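Local coordinates for protein N-acetylneuraminic acid (Sialic acid) synthetase (Leptospira borgpetersenii serovar Hardjo-bovis, PDB 6NCS) that probably makes N-acylneuraminate (sialic acid) 9-phosphate, as a manganese-binding TIM-barrel synthase of the NeuB family, at residues Ile18-Asn23 with Ala225-Lys230; Val26-Glu31 with Lys250-Leu255; Ala189-Ile194 with Ile214-Leu219. All blocks are in the same frame, centred on the assembly; numbering follows the deposited sequence.

All three contacts belong to one NeuB-type TIM barrel. Contacts 1 and 2 share its closing seam, where strand 227-231 runs parallel to strand 27-33; their centres lie about 12 Å apart, and I228 O and K230 O probably take hydrogen bonds from I29 N and E31 N. Contact 1 works on the barrel interior, contact 2 on the outside. Contact 3 packs farther round the wall, its centre about 14 Å from that of contact 1 and 15 Å from that of contact 2, which it meets where L218 touches L255. The manganese held by H210 and H231 sits about 12, 11 and 13 Å from the side chains of I227, A30 and I216.

Contact 1 of 3, residues Ile18-Asn23 with Ala225-Lys230; sequences IKIGGN and AEIIEK
G21 and E226 bring the two backbones closest, with CA atoms 5.8 Å apart, just where strand 18-20 has ended and strand 227-231 is about to begin. Next to them, I20 and I227 meet at about a right angle. The CG2 branch of I20 rests on I227 CG1 at 3.6 Å and is almost as near to CD1 of the same residue, so one methyl leans against the CG1-CD1 arm of I227. It gets there because CG2 stands anti to the I20 backbone N, with CG1 folded back beside that N (chi1 -62°).

The other half of the contact is polar. In one of its two modelled conformers E226, extended beyond CG, reaches the backbone of G21 and G22, and OE2 lies 3.4 Å from G21 CA. Two waters lie between this OE2 and G22 O, the nearer 2.9 Å from each, while S10 OG bonds to both OE2 and G22 N. E226 OE1 takes the amide N-H of I205, so both carboxylate oxygens are engaged in that conformer. Another water accepts from G21 N (2.9 Å) and probably donates to E226 O.

Strand 18-20 pairs with strand 13-15 in a small hairpin at the N-terminal end of the barrel strands. From there I20 reaches F27 of strand 27-33 and I174 of strand 173-178, and I227 extends the same apolar patch to I174, L176 and I29.

Contact 2 of 3, residues Val26-Glu31 with Lys250-Leu255; sequences VFIIAE and KELAKL
I28 and A30 face L252 and L255 across the outer layer of a TIM barrel, the first strand of the barrel against the helix that follows its last. Strand 27-31 and helix 250-255 run nearly antiparallel, at 164°, with their axes approaching to 10.3 Å, and side chains bridge the gap.

From the strand, I28 points its CB toward the helix and brings two branches to bear. CG2, anti to the backbone N, leads toward the two leucines, which sit one helical turn apart: L255 CD2 is 4.2 Å away and L252 CD1 4.4 Å. CG1, opposite the carbonyl carbon (chi1 -64°), carries CD1 back toward the start of the strand instead, and from there it makes a packing contact with the backbone at L255 O. That carbonyl accepts a hydrogen bond from T259 OG1 further along the helix. The fit around I28 is therefore broad and rather relaxed, completed by V256 and T259.

L252 approaches as a fork. Its CG stands anti to the backbone N (chi1 -179°), pointing the branch at the sheet, and the second torsion (59°) splits the methyls: CD1 goes to I28, CD2 to A30. L255 adopts much the same shape but spreads over the neighbouring strand as well, touching K230, so the helix lies across the seam between strands 27-33 and 227-231. Y232, just beyond that last strand, packs on both A30 and L252. H231, a manganese ligand, is one residue before it, its side chain about 8 Å from that of A30. The nearest side-chain approach between strand and helix comes at this end, where A30 CB touches L252 CD2 at 3.8 Å.

Contact 3 of 3, residues Ala189-Ile194 with Ile214-Leu219; sequences ANLSAI and IEIPLL
L191 lies against helix 215-222 and carries the largest buried area of the contact, and the tight part gathers round one of its methyls. CD1 lies 3.7 Å from L219 CB and equally close to I216 O, so it presses on the helix backbone as well as on the root of a side chain; the L191 and L219 side chains cross at about a right angle. With chi1 at -65°, CG of L191 turns away from its own carbonyl carbon, which gives the side chain this reach.

The other branch packs more loosely. L191 CD2 stands 4.2 Å from I216 CG2, the same methyl that A189 CB meets at 4.0 Å. Nor does the far side simply open to water: I265 of the second subunit covers L191 and L219, R261 of that subunit forms a salt bridge with E215, and a tartaric acid molecule, probably from the crystallisation liquor, bonds to E215.

The type I turn N190-A193 leads into helix 193-200, with H177 of strand 173-178 behind it. Y207 of strand 205-209 packs on both L191 and I216, while on the next face of helix 215-222 L218 packs against helix 249-266.

Contact 1 of 3, residues Ile18-Asn23 with Ala225-Lys230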
ATOM      1  N   ILE A  18       1.507  -1.794 -25.641  1.00 32.87           N
ATOM      2  CA  ILE A  18       1.128  -2.445 -24.390  1.00 46.38           C
ATOM      3  C   ILE A  18       2.393  -2.672 -23.566  1.00 44.92           C
ATOM      4  O   ILE A  18       3.337  -3.325 -24.026  1.00 51.11           O
ATOM      5  CB  ILE A  18       0.396  -3.771 -24.660  1.00 43.89           C
ATOM      6  CG1 ILE A  18      -0.794  -3.559 -25.601  1.00 45.10           C
ATOM      7  CG2 ILE A  18      -0.086  -4.399 -23.363  1.00 41.79           C
ATOM      8  CD1 ILE A  18      -1.599  -4.819 -25.861  1.00 35.69           C
ATOM      9  N   LYS A  19       2.428  -2.127 -22.345  1.00 35.30           N
ATOM     10  CA  LYS A  19       3.620  -2.256 -21.497  1.00 25.86           C
ATOM     11  C   LYS A  19       3.151  -2.327 -20.045  1.00 27.12           C
ATOM     12  O   LYS A  19       2.896  -1.289 -19.423  1.00 21.28           O
ATOM     13  CB  LYS A  19       4.581  -1.098 -21.722  1.00 38.20           C
ATOM     14  N   ILE A  20       3.053  -3.547 -19.517  1.00 17.85           N
ATOM     15  CA  ILE A  20       2.394  -3.827 -18.242  1.00 16.93           C
ATOM     16  C   ILE A  20       3.409  -4.462 -17.300  1.00 19.54           C
ATOM     17  O   ILE A  20       4.180  -5.342 -17.701  1.00 20.00           O
ATOM     18  CB  ILE A  20       1.169  -4.751 -18.436  1.00 17.56           C
ATOM     19  CG1 ILE A  20       0.125  -4.079 -19.328  1.00 19.71           C
ATOM     20  CG2 ILE A  20       0.532  -5.113 -17.085  1.00 17.53           C
ATOM     21  CD1 ILE A  20      -0.966  -5.036 -19.815  1.00 18.76           C
ATOM     22  N   GLY A  21       3.421  -4.008 -16.049  1.00 17.45           N
ATOM     23  CA  GLY A  21       4.358  -4.540 -15.077  1.00 18.27           C
ATOM     24  C   GLY A  21       5.694  -3.826 -15.129  1.00 24.20           C
ATOM     25  O   GLY A  21       5.850  -2.773 -15.758  1.00 20.71           O
ATOM     26  N   GLY A  22       6.679  -4.423 -14.457  1.00 20.64           N
ATOM     27  CA  GLY A  22       7.996  -3.798 -14.395  1.00 24.69           C
ATOM     28  C   GLY A  22       7.867  -2.428 -13.765  1.00 21.81           C
ATOM     29  O   GLY A  22       7.161  -2.243 -12.772  1.00 26.60           O
ATOM     30  N   ASN A  23       8.531  -1.430 -14.345  1.00 25.83           N
ATOM     31  CA  ASN A  23       8.378  -0.069 -13.847  1.00 23.93           C
ATOM     32  C   ASN A  23       7.462   0.768 -14.730  1.00 26.95           C
ATOM     33  O   ASN A  23       7.646   1.982 -14.838  1.00 31.01           O
ATOM     34  CB  ASN A  23       9.741   0.608 -13.688  1.00 26.08           C
ATOM     35  CG  ASN A  23      10.637   0.392 -14.873  1.00 47.96           C
ATOM     36  OD1 ASN A  23      10.194   0.453 -16.019  1.00 55.19           O
ATOM     37  ND2 ASN A  23      11.912   0.126 -14.608  1.00 67.50           N
ATOM     38  N   ALA A 225      -0.489  -3.122  -6.445  1.00 11.56           N
ATOM     39  CA  ALA A 225      -1.146  -3.535  -7.689  1.00  9.41           C
ATOM     40  C   ALA A 225      -0.539  -2.839  -8.902  1.00 15.70           C
ATOM     41  O   ALA A 225      -0.310  -1.626  -8.890  1.00 15.84           O
ATOM     42  CB  ALA A 225      -2.640  -3.240  -7.613  1.00 13.46           C
ATOM     43  N   GLU A 226      -0.292  -3.612  -9.960  1.00 11.34           N
ATOM     44  CA  GLU A 226       0.262  -3.097 -11.206  0.52 11.96           C
ATOM     45  C   GLU A 226      -0.782  -2.989 -12.306  1.00 12.21           C
ATOM     46  O   GLU A 226      -0.495  -2.430 -13.376  1.00 11.08           O
ATOM     47  CB  GLU A 226       1.419  -3.996 -11.658  0.52 11.99           C
ATOM     48  CG  GLU A 226       2.389  -4.313 -10.519  0.52 16.95           C
ATOM     49  CD  GLU A 226       3.500  -5.263 -10.922  0.52 22.97           C
ATOM     50  OE1 GLU A 226       3.477  -6.441 -10.487  0.52 22.67           O
ATOM     51  OE2 GLU A 226       4.392  -4.829 -11.679  0.52 24.21           O
ATOM     52  N   ILE A 227      -1.975  -3.518 -12.070  1.00 12.81           N
ATOM     53  CA  ILE A 227      -3.114  -3.436 -12.967  1.00 10.43           C
ATOM     54  C   ILE A 227      -4.313  -3.197 -12.067  1.00 11.23           C
ATOM     55  O   ILE A 227      -4.384  -3.771 -10.975  1.00 13.18           O
ATOM     56  CB  ILE A 227      -3.306  -4.736 -13.784  1.00 11.22           C
ATOM     57  CG1 ILE A 227      -2.068  -5.070 -14.614  1.00 14.87           C
ATOM     58  CG2 ILE A 227      -4.543  -4.634 -14.681  1.00 12.32           C
ATOM     59  CD1 ILE A 227      -1.031  -5.952 -13.875  1.00 21.94           C
ATOM     60  N   ILE A 228      -5.236  -2.342 -12.498  1.00 10.83           N
ATOM     61  CA  ILE A 228      -6.484  -2.115 -11.775  1.00 10.44           C
ATOM     62  C   ILE A 228      -7.632  -2.327 -12.743  1.00 14.58           C
ATOM     63  O   ILE A 228      -7.643  -1.740 -13.836  1.00 14.21           O
ATOM     64  CB  ILE A 228      -6.566  -0.704 -11.163  1.00 12.87           C
ATOM     65  CG1 ILE A 228      -5.535  -0.532 -10.046  1.00 15.78           C
ATOM     66  CG2 ILE A 228      -7.978  -0.435 -10.643  1.00 14.01           C
ATOM     67  CD1 ILE A 228      -5.889  -1.312  -8.758  1.00 15.67           C
ATOM     68  N   GLU A 229      -8.598  -3.152 -12.340  1.00 12.31           N
ATOM     69  CA  GLU A 229      -9.840  -3.327 -13.075  1.00 10.70           C
ATOM     70  C   GLU A 229     -10.979  -2.806 -12.207  1.00 17.26           C
ATOM     71  O   GLU A 229     -11.044  -3.117 -11.015  1.00 15.96           O
ATOM     72  CB  GLU A 229     -10.060  -4.800 -13.441  1.00 14.00           C
ATOM     73  CG  GLU A 229     -11.290  -5.029 -14.292  1.00 14.64           C
ATOM     74  CD  GLU A 229     -11.474  -6.488 -14.663  1.00 33.56           C
ATOM     75  OE1 GLU A 229     -12.456  -7.103 -14.207  1.00 45.53           O
ATOM     76  OE2 GLU A 229     -10.628  -7.022 -15.404  1.00 34.13           O
ATOM     77  N   LYS A 230     -11.857  -2.000 -12.795  1.00 11.61           N
ATOM     78  CA  LYS A 230     -12.960  -1.386 -12.064  1.00 12.25           C
ATOM     79  C   LYS A 230     -14.194  -1.396 -12.948  1.00 15.69           C
ATOM     80  O   LYS A 230     -14.120  -0.984 -14.108  1.00 12.88           O
ATOM     81  CB  LYS A 230     -12.596   0.052 -11.654  1.00 15.19           C
ATOM     82  CG  LYS A 230     -13.719   0.865 -11.019  1.00 15.92           C
ATOM     83  CD  LYS A 230     -14.070   0.378  -9.622  1.00 14.64           C
ATOM     84  CE  LYS A 230     -15.414   0.958  -9.166  1.00 15.03           C
ATOM     85  NZ  LYS A 230     -15.829   0.402  -7.829  1.00 18.45           N
TER
HETATM   86  O   HOH W   1       1.765  -1.913 -15.025  1.00 19.26           O
HETATM   87  O   HOH W   2       4.124  -1.967 -12.789  1.00 25.82           O
HETATM   88  O   HOH W   3       7.080  -4.380 -10.793  1.00 28.91           O

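Contact 2 of 3, residues Val26-Glu31 with Lys250-Leu255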
ATOM      1  N   VAL A  26       0.660   1.940 -13.913  1.00 15.64           N
ATOM      2  CA  VAL A  26      -0.447   1.033 -13.643  1.00 14.36           C
ATOM      3  C   VAL A  26      -1.381   1.013 -14.837  1.00 14.09           C
ATOM      4  O   VAL A  26      -1.809   2.063 -15.326  1.00 14.96           O
ATOM      5  CB  VAL A  26      -1.194   1.469 -12.377  1.00 14.00           C
ATOM      6  CG1 VAL A  26      -2.384   0.536 -12.112  1.00 13.26           C
ATOM      7  CG2 VAL A  26      -0.246   1.490 -11.199  1.00 14.64           C
ATOM      8  N   PHE A  27      -1.711  -0.187 -15.301  1.00 13.54           N
ATOM      9  CA  PHE A  27      -2.615  -0.395 -16.423  1.00 14.07           C
ATOM     10  C   PHE A  27      -4.041  -0.439 -15.887  1.00 14.34           C
ATOM     11  O   PHE A  27      -4.364  -1.303 -15.066  1.00 14.42           O
ATOM     12  CB  PHE A  27      -2.232  -1.704 -17.114  1.00 14.44           C
ATOM     13  CG  PHE A  27      -2.932  -1.952 -18.403  1.00 16.30           C
ATOM     14  CD1 PHE A  27      -2.499  -1.332 -19.569  1.00 18.92           C
ATOM     15  CD2 PHE A  27      -3.983  -2.856 -18.470  1.00 14.40           C
ATOM     16  CE1 PHE A  27      -3.134  -1.587 -20.776  1.00 20.22           C
ATOM     17  CE2 PHE A  27      -4.628  -3.119 -19.681  1.00 20.63           C
ATOM     18  CZ  PHE A  27      -4.203  -2.483 -20.828  1.00 16.69           C
ATOM     19  N   ILE A  28      -4.888   0.497 -16.319  1.00 12.25           N
ATOM     20  CA  ILE A  28      -6.236   0.649 -15.753  1.00 11.82           C
ATOM     21  C   ILE A  28      -7.278   0.192 -16.767  1.00 13.39           C
ATOM     22  O   ILE A  28      -7.334   0.713 -17.889  1.00 12.73           O
ATOM     23  CB  ILE A  28      -6.492   2.094 -15.307  1.00 12.35           C
ATOM     24  CG1 ILE A  28      -5.524   2.451 -14.172  1.00 18.12           C
ATOM     25  CG2 ILE A  28      -7.941   2.243 -14.794  1.00 15.55           C
ATOM     26  CD1 ILE A  28      -5.546   3.900 -13.766  1.00 24.05           C
ATOM     27  N   ILE A  29      -8.123  -0.755 -16.352  1.00 11.35           N
ATOM     28  CA  ILE A  29      -9.138  -1.382 -17.197  1.00 11.27           C
ATOM     29  C   ILE A  29     -10.500  -0.929 -16.702  1.00 14.15           C
ATOM     30  O   ILE A  29     -10.832  -1.138 -15.531  1.00 13.08           O
ATOM     31  CB  ILE A  29      -9.053  -2.916 -17.143  1.00 11.48           C
ATOM     32  CG1 ILE A  29      -7.718  -3.424 -17.702  1.00 11.85           C
ATOM     33  CG2 ILE A  29     -10.233  -3.554 -17.915  1.00 12.22           C
ATOM     34  CD1 ILE A  29      -7.313  -4.786 -17.088  1.00 12.83           C
ATOM     35  N   ALA A  30     -11.298  -0.347 -17.596  1.00 11.39           N
ATOM     36  CA  ALA A  30     -12.694  -0.039 -17.323  1.00 11.58           C
ATOM     37  C   ALA A  30     -13.525  -1.252 -17.725  1.00 13.16           C
ATOM     38  O   ALA A  30     -13.562  -1.608 -18.899  1.00 14.54           O
ATOM     39  CB  ALA A  30     -13.115   1.207 -18.104  1.00 12.93           C
ATOM     40  N   GLU A  31     -14.161  -1.913 -16.751  1.00 13.60           N
ATOM     41  CA  GLU A  31     -14.956  -3.111 -17.040  1.00 14.69           C
ATOM     42  C   GLU A  31     -16.366  -2.646 -17.385  1.00 13.73           C
ATOM     43  O   GLU A  31     -17.167  -2.344 -16.502  1.00 17.56           O
ATOM     44  CB  GLU A  31     -14.919  -4.084 -15.857  1.00 16.64           C
ATOM     45  CG  GLU A  31     -16.106  -5.063 -15.727  1.00 25.73           C
ATOM     46  CD  GLU A  31     -16.139  -6.155 -16.785  1.00 22.53           C
ATOM     47  OE1 GLU A  31     -16.410  -7.323 -16.423  1.00 29.40           O
ATOM     48  OE2 GLU A  31     -15.907  -5.852 -17.976  1.00 21.94           O
ATOM     49  N   LYS A 250     -16.445  10.453 -14.480  1.00 19.06           N
ATOM     50  CA  LYS A 250     -15.631  11.357 -13.673  1.00 19.56           C
ATOM     51  C   LYS A 250     -14.903  10.609 -12.559  1.00 19.38           C
ATOM     52  O   LYS A 250     -13.774  10.972 -12.200  1.00 17.48           O
ATOM     53  CB  LYS A 250     -16.503  12.478 -13.098  1.00 20.39           C
ATOM     54  N   GLU A 251     -15.519   9.558 -12.012  1.00 16.00           N
ATOM     55  CA  GLU A 251     -14.850   8.754 -10.996  1.00 16.41           C
ATOM     56  C   GLU A 251     -13.746   7.896 -11.605  1.00 15.12           C
ATOM     57  O   GLU A 251     -12.679   7.726 -11.002  1.00 15.41           O
ATOM     58  CB  GLU A 251     -15.885   7.909 -10.254  1.00 18.69           C
ATOM     59  CG  GLU A 251     -17.014   8.774  -9.665  1.00 27.81           C
ATOM     60  CD  GLU A 251     -18.267   7.991  -9.326  1.00 37.31           C
ATOM     61  OE1 GLU A 251     -18.453   6.883  -9.871  1.00 28.44           O
ATOM     62  OE2 GLU A 251     -19.072   8.490  -8.508  1.00 38.20           O
ATOM     63  N   LEU A 252     -13.978   7.353 -12.806  1.00 13.47           N
ATOM     64  CA  LEU A 252     -12.913   6.653 -13.519  1.00 15.16           C
ATOM     65  C   LEU A 252     -11.730   7.580 -13.785  1.00 15.98           C
ATOM     66  O   LEU A 252     -10.568   7.173 -13.657  1.00 14.08           O
ATOM     67  CB  LEU A 252     -13.454   6.080 -14.833  1.00 15.73           C
ATOM     68  CG  LEU A 252     -12.503   5.274 -15.726  1.00 14.65           C
ATOM     69  CD1 LEU A 252     -11.943   4.062 -15.013  1.00 15.51           C
ATOM     70  CD2 LEU A 252     -13.212   4.857 -17.020  1.00 14.47           C
ATOM     71  N   ALA A 253     -12.007   8.819 -14.190  1.00 15.82           N
ATOM     72  CA  ALA A 253     -10.926   9.766 -14.446  1.00 14.82           C
ATOM     73  C   ALA A 253     -10.150  10.057 -13.169  1.00 13.58           C
ATOM     74  O   ALA A 253      -8.922  10.194 -13.194  1.00 16.77           O
ATOM     75  CB  ALA A 253     -11.487  11.056 -15.036  1.00 17.69           C
ATOM     76  N   LYS A 254     -10.855  10.166 -12.042  1.00 14.85           N
ATOM     77  CA  LYS A 254     -10.174  10.357 -10.764  1.00 13.29           C
ATOM     78  C   LYS A 254      -9.357   9.130 -10.381  1.00 16.47           C
ATOM     79  O   LYS A 254      -8.261   9.263  -9.821  1.00 15.26           O
ATOM     80  CB  LYS A 254     -11.200  10.692  -9.677  1.00 13.95           C
ATOM     81  CG  LYS A 254     -10.620  11.029  -8.330  1.00 18.81           C
ATOM     82  CD  LYS A 254      -9.836  12.329  -8.412  1.00 27.38           C
ATOM     83  CE  LYS A 254     -10.172  13.257  -7.263  1.00 50.89           C
ATOM     84  NZ  LYS A 254      -9.505  14.576  -7.450  1.00 54.69           N
ATOM     85  N   LEU A 255      -9.871   7.926 -10.670  1.00 12.57           N
ATOM     86  CA  LEU A 255      -9.091   6.713 -10.435  1.00 12.06           C
ATOM     87  C   LEU A 255      -7.783   6.764 -11.201  1.00 12.74           C
ATOM     88  O   LEU A 255      -6.723   6.427 -10.663  1.00 12.38           O
ATOM     89  CB  LEU A 255      -9.896   5.474 -10.842  1.00 11.54           C
ATOM     90  CG  LEU A 255      -9.211   4.106 -10.750  1.00 16.05           C
ATOM     91  CD1 LEU A 255      -8.782   3.757  -9.312  1.00 15.41           C
ATOM     92  CD2 LEU A 255     -10.156   3.035 -11.300  1.00 15.29           C
TER

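Contact 3 of 3, residues Ala189-Ile194 with Ile214-Leu219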
ATOM      1  N   ALA A 189     -11.519  -7.044   1.531  1.00 17.67           N
ATOM      2  CA  ALA A 189     -10.641  -6.738   0.406  1.00 16.05           C
ATOM      3  C   ALA A 189      -9.382  -7.597   0.404  1.00 17.51           C
ATOM      4  O   ALA A 189      -8.878  -7.963  -0.669  1.00 15.44           O
ATOM      5  CB  ALA A 189     -10.268  -5.256   0.426  1.00 15.85           C
ATOM      6  N   ASN A 190      -8.843  -7.902   1.587  1.00 17.33           N
ATOM      7  CA  ASN A 190      -7.614  -8.689   1.726  1.00 15.09           C
ATOM      8  C   ASN A 190      -6.521  -8.202   0.770  1.00 13.72           C
ATOM      9  O   ASN A 190      -5.898  -8.980   0.042  1.00 14.17           O
ATOM     10  CB  ASN A 190      -7.902 -10.179   1.511  1.00 15.63           C
ATOM     11  CG  ASN A 190      -6.758 -11.061   1.964  1.00 22.87           C
ATOM     12  OD1 ASN A 190      -5.898 -10.620   2.715  1.00 25.53           O
ATOM     13  ND2 ASN A 190      -6.744 -12.313   1.506  1.00 15.67           N
ATOM     14  N   LEU A 191      -6.297  -6.883   0.759  1.00 14.08           N
ATOM     15  CA  LEU A 191      -5.355  -6.325  -0.206  1.00 12.41           C
ATOM     16  C   LEU A 191      -3.925  -6.821   0.006  1.00 19.02           C
ATOM     17  O   LEU A 191      -3.125  -6.777  -0.934  1.00 15.17           O
ATOM     18  CB  LEU A 191      -5.381  -4.790  -0.169  1.00 13.52           C
ATOM     19  CG  LEU A 191      -6.698  -4.136  -0.606  1.00 16.45           C
ATOM     20  CD1 LEU A 191      -6.488  -2.619  -0.788  1.00 13.13           C
ATOM     21  CD2 LEU A 191      -7.253  -4.747  -1.899  1.00 19.78           C
ATOM     22  N   SER A 192      -3.575  -7.313   1.199  1.00 13.51           N
ATOM     23  CA  SER A 192      -2.206  -7.805   1.330  0.63 15.28           C
ATOM     24  C   SER A 192      -1.984  -9.103   0.562  1.00 15.08           C
ATOM     25  O   SER A 192      -0.831  -9.523   0.416  1.00 14.94           O
ATOM     26  CB  SER A 192      -1.824  -7.974   2.802  0.63 19.70           C
ATOM     27  OG  SER A 192      -2.657  -8.898   3.462  0.63 21.00           O
ATOM     28  N   ALA A 193      -3.046  -9.731   0.039  1.00 14.47           N
ATOM     29  CA  ALA A 193      -2.844 -10.867  -0.863  1.00 12.60           C
ATOM     30  C   ALA A 193      -2.057 -10.457  -2.104  1.00 15.58           C
ATOM     31  O   ALA A 193      -1.405 -11.299  -2.731  1.00 16.24           O
ATOM     32  CB  ALA A 193      -4.187 -11.464  -1.274  1.00 15.12           C
ATOM     33  N   ILE A 194      -2.129  -9.181  -2.487  1.00 13.98           N
ATOM     34  CA  ILE A 194      -1.360  -8.697  -3.633  1.00 13.42           C
ATOM     35  C   ILE A 194       0.133  -8.907  -3.398  1.00 17.66           C
ATOM     36  O   ILE A 194       0.852  -9.419  -4.267  1.00 15.50           O
ATOM     37  CB  ILE A 194      -1.700  -7.222  -3.914  1.00 10.78           C
ATOM     38  CG1 ILE A 194      -3.149  -7.118  -4.423  1.00 15.32           C
ATOM     39  CG2 ILE A 194      -0.677  -6.595  -4.910  1.00 13.85           C
ATOM     40  CD1 ILE A 194      -3.738  -5.716  -4.365  1.00 18.06           C
ATOM     41  N   ILE A 214     -13.910   4.000  -5.400  1.00 15.95           N
ATOM     42  CA  ILE A 214     -12.552   3.866  -5.914  1.00 14.66           C
ATOM     43  C   ILE A 214     -11.505   3.890  -4.816  1.00 15.65           C
ATOM     44  O   ILE A 214     -10.319   3.714  -5.117  1.00 15.72           O
ATOM     45  CB  ILE A 214     -12.221   4.927  -6.983  1.00 18.53           C
ATOM     46  CG1 ILE A 214     -12.271   6.342  -6.406  1.00 22.66           C
ATOM     47  CG2 ILE A 214     -13.118   4.772  -8.200  1.00 14.77           C
ATOM     48  CD1 ILE A 214     -11.641   7.375  -7.339  1.00 22.01           C
ATOM     49  N   GLU A 215     -11.895   4.072  -3.554  1.00 15.74           N
ATOM     50  CA  GLU A 215     -10.885   4.103  -2.500  1.00 21.17           C
ATOM     51  C   GLU A 215     -10.148   2.777  -2.404  1.00 14.90           C
ATOM     52  O   GLU A 215      -8.923   2.757  -2.265  1.00 15.39           O
ATOM     53  CB  GLU A 215     -11.501   4.450  -1.151  1.00 21.41           C
ATOM     54  CG  GLU A 215     -10.420   4.609  -0.073  1.00 20.25           C
ATOM     55  CD  GLU A 215     -10.966   4.764   1.329  1.00 27.70           C
ATOM     56  OE1 GLU A 215     -11.920   4.052   1.690  1.00 28.51           O
ATOM     57  OE2 GLU A 215     -10.423   5.605   2.073  1.00 30.72           O
ATOM     58  N   ILE A 216     -10.871   1.655  -2.451  1.00 15.06           N
ATOM     59  CA  ILE A 216     -10.210   0.356  -2.319  1.00 14.46           C
ATOM     60  C   ILE A 216      -9.246   0.086  -3.473  1.00 19.92           C
ATOM     61  O   ILE A 216      -8.096  -0.299  -3.209  1.00 12.65           O
ATOM     62  CB  ILE A 216     -11.252  -0.756  -2.118  1.00 15.23           C
ATOM     63  CG1 ILE A 216     -11.989  -0.538  -0.797  1.00 16.83           C
ATOM     64  CG2 ILE A 216     -10.564  -2.107  -2.091  1.00 16.08           C
ATOM     65  CD1 ILE A 216     -13.148  -1.491  -0.530  1.00 24.12           C
ATOM     66  N   PRO A 217      -9.613   0.297  -4.746  1.00 12.51           N
ATOM     67  CA  PRO A 217      -8.592   0.158  -5.803  1.00 16.09           C
ATOM     68  C   PRO A 217      -7.389   1.097  -5.643  1.00 12.40           C
ATOM     69  O   PRO A 217      -6.263   0.703  -5.970  1.00 13.47           O
ATOM     70  CB  PRO A 217      -9.377   0.434  -7.101  1.00 16.50           C
ATOM     71  CG  PRO A 217     -10.735   0.872  -6.711  1.00 17.37           C
ATOM     72  CD  PRO A 217     -10.975   0.415  -5.295  1.00 15.13           C
ATOM     73  N   LEU A 218      -7.577   2.313  -5.138  1.00 13.33           N
ATOM     74  CA  LEU A 218      -6.421   3.180  -4.895  1.00 11.12           C
ATOM     75  C   LEU A 218      -5.534   2.617  -3.791  1.00 11.50           C
ATOM     76  O   LEU A 218      -4.299   2.638  -3.903  1.00 13.36           O
ATOM     77  CB  LEU A 218      -6.887   4.595  -4.536  1.00 12.12           C
ATOM     78  CG  LEU A 218      -7.562   5.285  -5.738  1.00 14.22           C
ATOM     79  CD1 LEU A 218      -8.155   6.603  -5.312  1.00 14.28           C
ATOM     80  CD2 LEU A 218      -6.519   5.507  -6.827  1.00 16.79           C
ATOM     81  N   LEU A 219      -6.143   2.138  -2.703  1.00 13.64           N
ATOM     82  CA  LEU A 219      -5.355   1.450  -1.688  1.00 11.99           C
ATOM     83  C   LEU A 219      -4.658   0.231  -2.276  1.00 10.96           C
ATOM     84  O   LEU A 219      -3.532  -0.093  -1.880  1.00 12.77           O
ATOM     85  CB  LEU A 219      -6.240   1.054  -0.497  1.00 13.35           C
ATOM     86  CG  LEU A 219      -6.747   2.233   0.344  1.00 14.90           C
ATOM     87  CD1 LEU A 219      -7.790   1.795   1.342  1.00 17.50           C
ATOM     88  CD2 LEU A 219      -5.571   2.906   1.045  1.00 15.96           C
TER